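Ubiquitin-conjugating enzyme E2-21 kDa (Pichia angusta, PDB 5NL8) carries ubiquitin as an E2 conjugating enzyme and passes it to other proteins, probably including a peroxisomal import receptor, a role probably needed for peroxisome biogenesis. Local coordinates at residues 55-67 against 100-112. Sequence-based numbering, arbitrary orientation.
Sequences QSPFEDALWKLEI and GARKVCYKMPHPN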
loop_
_atom_site.group_PDB
_atom_site.type_symbol
_atom_site.label_atom_id
_atom_site.label_comp_id
_atom_site.label_asym_id
_atom_site.label_seq_id
_atom_site.Cartn_x
_atom_site.Cartn_y
_atom_site.Cartn_z
ATOM N N GLN A 55 8.027 -9.013 10.759
ATOM C CA GLN A 55 7.582 -9.204 12.139
ATOM C C GLN A 55 6.206 -8.588 12.389
ATOM O O GLN A 55 5.780 -8.433 13.533
ATOM C CB GLN A 55 8.619 -8.643 13.120
ATOM C CG GLN A 55 9.952 -9.381 13.054
ATOM C CD GLN A 55 10.955 -8.918 14.094
ATOM O OE1 GLN A 55 11.362 -7.757 14.120
ATOM N NE2 GLN A 55 11.357 -9.835 14.965
ATOM N N SER A 56 5.507 -8.256 11.309
ATOM C CA SER A 56 4.108 -7.857 11.390
ATOM C C SER A 56 3.258 -9.000 10.844
ATOM O O SER A 56 3.772 -9.875 10.149
ATOM C CB SER A 56 3.860 -6.562 10.610
ATOM O OG SER A 56 3.950 -6.779 9.212
ATOM N N PRO A 57 1.957 -9.017 11.164
ATOM C CA PRO A 57 1.121 -10.074 10.581
ATOM C C PRO A 57 1.002 -9.966 9.060
ATOM O O PRO A 57 0.535 -10.904 8.418
ATOM C CB PRO A 57 -0.240 -9.860 11.256
ATOM C CG PRO A 57 -0.199 -8.464 11.792
ATOM C CD PRO A 57 1.225 -8.221 12.162
ATOM N N PHE A 58 1.437 -8.844 8.495
ATOM C CA PHE A 58 1.359 -8.631 7.053
ATOM C C PHE A 58 2.607 -9.121 6.320
ATOM O O PHE A 58 2.686 -9.011 5.098
ATOM C CB PHE A 58 1.145 -7.144 6.744
ATOM C CG PHE A 58 -0.106 -6.565 7.343
ATOM C CD1 PHE A 58 -1.312 -6.624 6.660
ATOM C CD2 PHE A 58 -0.076 -5.953 8.585
ATOM C CE1 PHE A 58 -2.465 -6.088 7.211
ATOM C CE2 PHE A 58 -1.227 -5.417 9.139
ATOM C CZ PHE A 58 -2.420 -5.486 8.451
ATOM N N GLU A 59 3.577 -9.659 7.060
ATOM C CA GLU A 59 4.888 -9.982 6.487
ATOM C C GLU A 59 4.817 -11.025 5.371
ATOM O O GLU A 59 3.951 -11.901 5.381
ATOM C CB GLU A 59 5.850 -10.472 7.581
ATOM C CG GLU A 59 5.547 -11.862 8.117
ATOM C CD GLU A 59 6.578 -12.339 9.132
ATOM O OE1 GLU A 59 6.494 -13.512 9.558
ATOM O OE2 GLU A 59 7.470 -11.545 9.504
ATOM N N ASP A 60 5.735 -10.906 4.411
ATOM C CA ASP A 60 5.861 -11.847 3.295
ATOM C C ASP A 60 4.583 -11.985 2.468
ATOM O O ASP A 60 4.145 -13.094 2.162
ATOM C CB ASP A 60 6.296 -13.222 3.806
ATOM C CG ASP A 60 7.740 -13.240 4.269
ATOM O OD1 ASP A 60 8.570 -12.529 3.661
ATOM O OD2 ASP A 60 8.044 -13.965 5.240
ATOM N N ALA A 61 3.992 -10.851 2.110
ATOM C CA ALA A 61 2.854 -10.824 1.200
ATOM C C ALA A 61 2.825 -9.472 0.512
ATOM O O ALA A 61 3.273 -8.478 1.082
ATOM C CB ALA A 61 1.554 -11.088 1.943
ATOM N N LEU A 62 2.308 -9.434 -0.711
ATOM C CA LEU A 62 2.332 -8.209 -1.507
ATOM C C LEU A 62 0.951 -7.567 -1.644
ATOM O O LEU A 62 -0.064 -8.261 -1.729
ATOM C CB LEU A 62 2.903 -8.495 -2.896
ATOM C CG LEU A 62 4.276 -9.170 -2.966
ATOM C CD1 LEU A 62 4.631 -9.510 -4.405
ATOM C CD2 LEU A 62 5.344 -8.286 -2.350
ATOM N N TRP A 63 0.928 -6.237 -1.670
ATOM C CA TRP A 63 -0.295 -5.485 -1.935
ATOM C C TRP A 63 -0.085 -4.429 -3.015
ATOM O O TRP A 63 1.012 -3.884 -3.172
ATOM C CB TRP A 63 -0.811 -4.814 -0.663
ATOM C CG TRP A 63 -1.550 -5.737 0.237
ATOM C CD1 TRP A 63 -2.888 -5.996 0.224
ATOM C CD2 TRP A 63 -0.992 -6.530 1.289
ATOM N NE1 TRP A 63 -3.203 -6.902 1.213
ATOM C CE2 TRP A 63 -2.057 -7.247 1.880
ATOM C CE3 TRP A 63 0.298 -6.705 1.796
ATOM C CZ2 TRP A 63 -1.866 -8.125 2.947
ATOM C CZ3 TRP A 63 0.487 -7.578 2.857
ATOM C CH2 TRP A 63 -0.591 -8.277 3.420
ATOM N N LYS A 64 -1.155 -4.144 -3.750
ATOM C CA LYS A 64 -1.130 -3.139 -4.802
ATOM C C LYS A 64 -1.751 -1.842 -4.301
ATOM O O LYS A 64 -2.687 -1.855 -3.497
ATOM C CB LYS A 64 -1.870 -3.641 -6.044
ATOM C CG LYS A 64 -1.208 -3.298 -7.370
ATOM C CD LYS A 64 -1.250 -4.496 -8.316
ATOM C CE LYS A 64 -0.559 -4.209 -9.644
ATOM N NZ LYS A 64 -1.253 -3.145 -10.424
ATOM N N LEU A 65 -1.227 -0.726 -4.786
ATOM C CA LEU A 65 -1.687 0.588 -4.369
ATOM C C LEU A 65 -1.970 1.457 -5.581
ATOM O O LEU A 65 -1.313 1.328 -6.618
ATOM C CB LEU A 65 -0.643 1.279 -3.489
ATOM C CG LEU A 65 -0.196 0.647 -2.175
ATOM C CD1 LEU A 65 0.966 1.442 -1.618
ATOM C CD2 LEU A 65 -1.335 0.612 -1.178
ATOM N N GLU A 66 -2.943 2.348 -5.429
ATOM C CA GLU A 66 -3.207 3.380 -6.417
ATOM C C GLU A 66 -3.029 4.755 -5.775
ATOM O O GLU A 66 -3.497 5.006 -4.655
ATOM C CB GLU A 66 -4.610 3.228 -7.002
ATOM C CG GLU A 66 -4.982 4.317 -7.990
ATOM C CD GLU A 66 -6.334 4.085 -8.629
ATOM O OE1 GLU A 66 -6.686 2.909 -8.868
ATOM O OE2 GLU A 66 -7.047 5.075 -8.889
ATOM N N ILE A 67 -2.336 5.634 -6.494
ATOM C CA ILE A 67 -1.948 6.937 -5.978
ATOM C C ILE A 67 -2.400 8.062 -6.901
ATOM O O ILE A 67 -2.046 8.095 -8.073
ATOM C CB ILE A 67 -0.425 7.033 -5.797
ATOM C CG1 ILE A 67 0.080 5.899 -4.906
ATOM C CG2 ILE A 67 -0.039 8.380 -5.210
ATOM C CD1 ILE A 67 1.440 5.374 -5.315
ATOM N N GLY A 100 3.590 -20.361 -10.111
ATOM C CA GLY A 100 4.898 -19.731 -10.100
ATOM C C GLY A 100 4.854 -18.269 -10.502
ATOM O O GLY A 100 5.863 -17.698 -10.916
ATOM N N ALA A 101 3.681 -17.658 -10.376
ATOM C CA ALA A 101 3.498 -16.267 -10.774
ATOM C C ALA A 101 3.709 -15.313 -9.601
ATOM O O ALA A 101 3.989 -15.739 -8.479
ATOM C CB ALA A 101 2.110 -16.071 -11.376
ATOM N N ARG A 102 3.584 -14.019 -9.879
ATOM C CA ARG A 102 3.636 -12.987 -8.847
ATOM C C ARG A 102 2.255 -12.832 -8.222
ATOM O O ARG A 102 1.340 -12.320 -8.865
ATOM C CB ARG A 102 4.104 -11.656 -9.443
ATOM C CG ARG A 102 4.320 -10.539 -8.436
ATOM C CD ARG A 102 5.158 -9.417 -9.033
ATOM N NE ARG A 102 4.354 -8.232 -9.320
ATOM C CZ ARG A 102 4.674 -7.314 -10.226
ATOM N NH1 ARG A 102 3.883 -6.266 -10.422
ATOM N NH2 ARG A 102 5.784 -7.447 -10.941
ATOM N N LYS A 103 2.083 -13.282 -6.983
ATOM C CA LYS A 103 0.756 -13.213 -6.383
ATOM C C LYS A 103 0.621 -12.044 -5.413
ATOM O O LYS A 103 1.520 -11.742 -4.632
ATOM C CB LYS A 103 0.387 -14.536 -5.694
ATOM C CG LYS A 103 1.205 -14.894 -4.465
ATOM C CD LYS A 103 0.573 -16.066 -3.700
ATOM C CE LYS A 103 -0.294 -16.949 -4.597
ATOM N NZ LYS A 103 -1.085 -17.947 -3.817
ATOM N N VAL A 104 -0.527 -11.386 -5.506
ATOM C CA VAL A 104 -0.870 -10.243 -4.688
ATOM C C VAL A 104 -2.176 -10.532 -3.949
ATOM O O VAL A 104 -3.078 -11.175 -4.494
ATOM C CB VAL A 104 -1.014 -8.970 -5.547
ATOM C CG1 VAL A 104 -1.319 -7.762 -4.686
ATOM C CG2 VAL A 104 0.252 -8.737 -6.354
ATOM N N CYS A 105 -2.262 -10.080 -2.702
ATOM C CA CYS A 105 -3.498 -10.176 -1.933
ATOM C C CYS A 105 -4.412 -8.994 -2.237
ATOM O O CYS A 105 -3.976 -7.846 -2.220
ATOM C CB CYS A 105 -3.197 -10.236 -0.438
ATOM S SG CYS A 105 -4.678 -10.335 0.592
ATOM N N TYR A 106 -5.684 -9.271 -2.506
ATOM C CA TYR A 106 -6.600 -8.217 -2.935
ATOM C C TYR A 106 -7.678 -7.877 -1.909
ATOM O O TYR A 106 -8.760 -7.413 -2.269
ATOM C CB TYR A 106 -7.254 -8.600 -4.263
ATOM C CG TYR A 106 -6.297 -8.555 -5.425
ATOM C CD1 TYR A 106 -5.866 -7.341 -5.942
ATOM C CD2 TYR A 106 -5.815 -9.723 -6.003
ATOM C CE1 TYR A 106 -4.989 -7.289 -7.001
ATOM C CE2 TYR A 106 -4.934 -9.679 -7.066
ATOM C CZ TYR A 106 -4.527 -8.459 -7.561
ATOM O OH TYR A 106 -3.652 -8.398 -8.619
ATOM N N LYS A 107 -7.379 -8.117 -0.637
ATOM C CA LYS A 107 -8.193 -7.623 0.469
ATOM C C LYS A 107 -7.248 -7.054 1.526
ATOM O O LYS A 107 -6.224 -7.663 1.826
ATOM C CB LYS A 107 -9.064 -8.734 1.065
ATOM C CG LYS A 107 -10.152 -9.279 0.143
ATOM C CD LYS A 107 -11.338 -8.327 0.029
ATOM C CE LYS A 107 -12.499 -8.990 -0.704
ATOM N NZ LYS A 107 -13.648 -8.059 -0.915
ATOM N N MET A 108 -7.572 -5.886 2.078
ATOM C CA MET A 108 -6.719 -5.281 3.101
ATOM C C MET A 108 -7.491 -4.997 4.389
ATOM O O MET A 108 -8.153 -3.966 4.512
ATOM C CB MET A 108 -6.071 -3.994 2.574
ATOM C CG MET A 108 -5.360 -3.145 3.639
ATOM S SD MET A 108 -4.254 -4.064 4.735
ATOM C CE MET A 108 -2.909 -4.414 3.613
ATOM N N PRO A 109 -7.413 -5.924 5.355
ATOM C CA PRO A 109 -8.005 -5.730 6.682
ATOM C C PRO A 109 -7.053 -4.984 7.612
ATOM O O PRO A 109 -6.030 -5.524 8.040
ATOM C CB PRO A 109 -8.254 -7.159 7.163
ATOM C CG PRO A 109 -7.193 -7.956 6.500
ATOM C CD PRO A 109 -6.871 -7.285 5.188
ATOM N N HIS A 110 -7.398 -3.742 7.921
ATOM C CA HIS A 110 -6.521 -2.878 8.692
ATOM C C HIS A 110 -7.341 -1.767 9.330
ATOM O O HIS A 110 -8.264 -1.244 8.707
ATOM C CB HIS A 110 -5.420 -2.297 7.794
ATOM C CG HIS A 110 -4.379 -1.515 8.530
ATOM N ND1 HIS A 110 -4.592 -0.226 8.976
ATOM C CD2 HIS A 110 -3.110 -1.830 8.887
ATOM C CE1 HIS A 110 -3.501 0.213 9.581
ATOM N NE2 HIS A 110 -2.588 -0.739 9.537
ATOM N N PRO A 111 -7.021 -1.421 10.583
ATOM C CA PRO A 111 -7.717 -0.375 11.339
ATOM C C PRO A 111 -7.882 0.952 10.588
ATOM O O PRO A 111 -8.905 1.614 10.774
ATOM C CB PRO A 111 -6.823 -0.194 12.564
ATOM C CG PRO A 111 -6.266 -1.560 12.798
ATOM C CD PRO A 111 -6.048 -2.145 11.422
ATOM N N ASN A 112 -6.917 1.325 9.752
ATOM C CA ASN A 112 -6.965 2.618 9.069
ATOM C C ASN A 112 -7.314 2.521 7.579
ATOM O O ASN A 112 -7.011 3.428 6.804
ATOM C CB ASN A 112 -5.625 3.345 9.228
ATOM C CG ASN A 112 -5.221 3.520 10.682
ATOM O OD1 ASN A 112 -4.285 2.877 11.159
ATOM N ND2 ASN A 112 -5.916 4.402 11.389
HETATM O O HOH W 1 1.523 -11.709 -1.957
HETATM O O HOH W 2 -3.927 -5.188 -3.147
#
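The indole of W63 is clamped between side chains of M108 and C105. M108 CE lies over one face, 3.4 Å from W63 CE2, a CH-pi contact centred near the five-membered ring; C105 CB packs against the opposite face, toward the rim. In the ring plane, W63 NE1 gives a nearly straight hydrogen bond to K107 O (3.2 Å, 170° at the hydrogen), reaching that carbonyl from above its plane. The M108 chain bends twice, at chi2 (48°) and chi3 (72°), which brings the methyl onto W63 while SD sits 3.7 Å from F58 CE1, an oblique Met-aromatic contact. The ring edge of F58, at CZ, meets the carbonyl oxygen P109 O at 3.6 Å, near the ring plane, and H110 CD2 at 3.7 Å, the two rings inclined to each other. At the other end the backbones are joined by a hydrogen bond from C105 N to L62 O (3.0 Å), with V104 CG1 against the same carbonyl. Bridging waters flank this bond, one joining L62 N to K103 O, the other K64 N to C105 O. Further out, helix 168-181 touches F58 through V175 and W63 through I179, while F82 and L146 pack on M108. H110, P111 and N112 form the HPN motif of the ubiquitin-conjugating fold, and the H110 side chain lies about 8 Å from that of C121, the predicted thioester cysteine. H110 ND1 accepts N112 N (2.9 Å), NE2 bonds to L145 O, and N112 ND2 binds S153 O and E150 O. Bonds at both imidazole nitrogens thus fix the rotation of H110, and the largely apolar F58-M108-W63 cluster, with its one indole N-H satisfied, joins the turn at 56-59 and the start of strand 62-68 to the chain leading into the HPN motif.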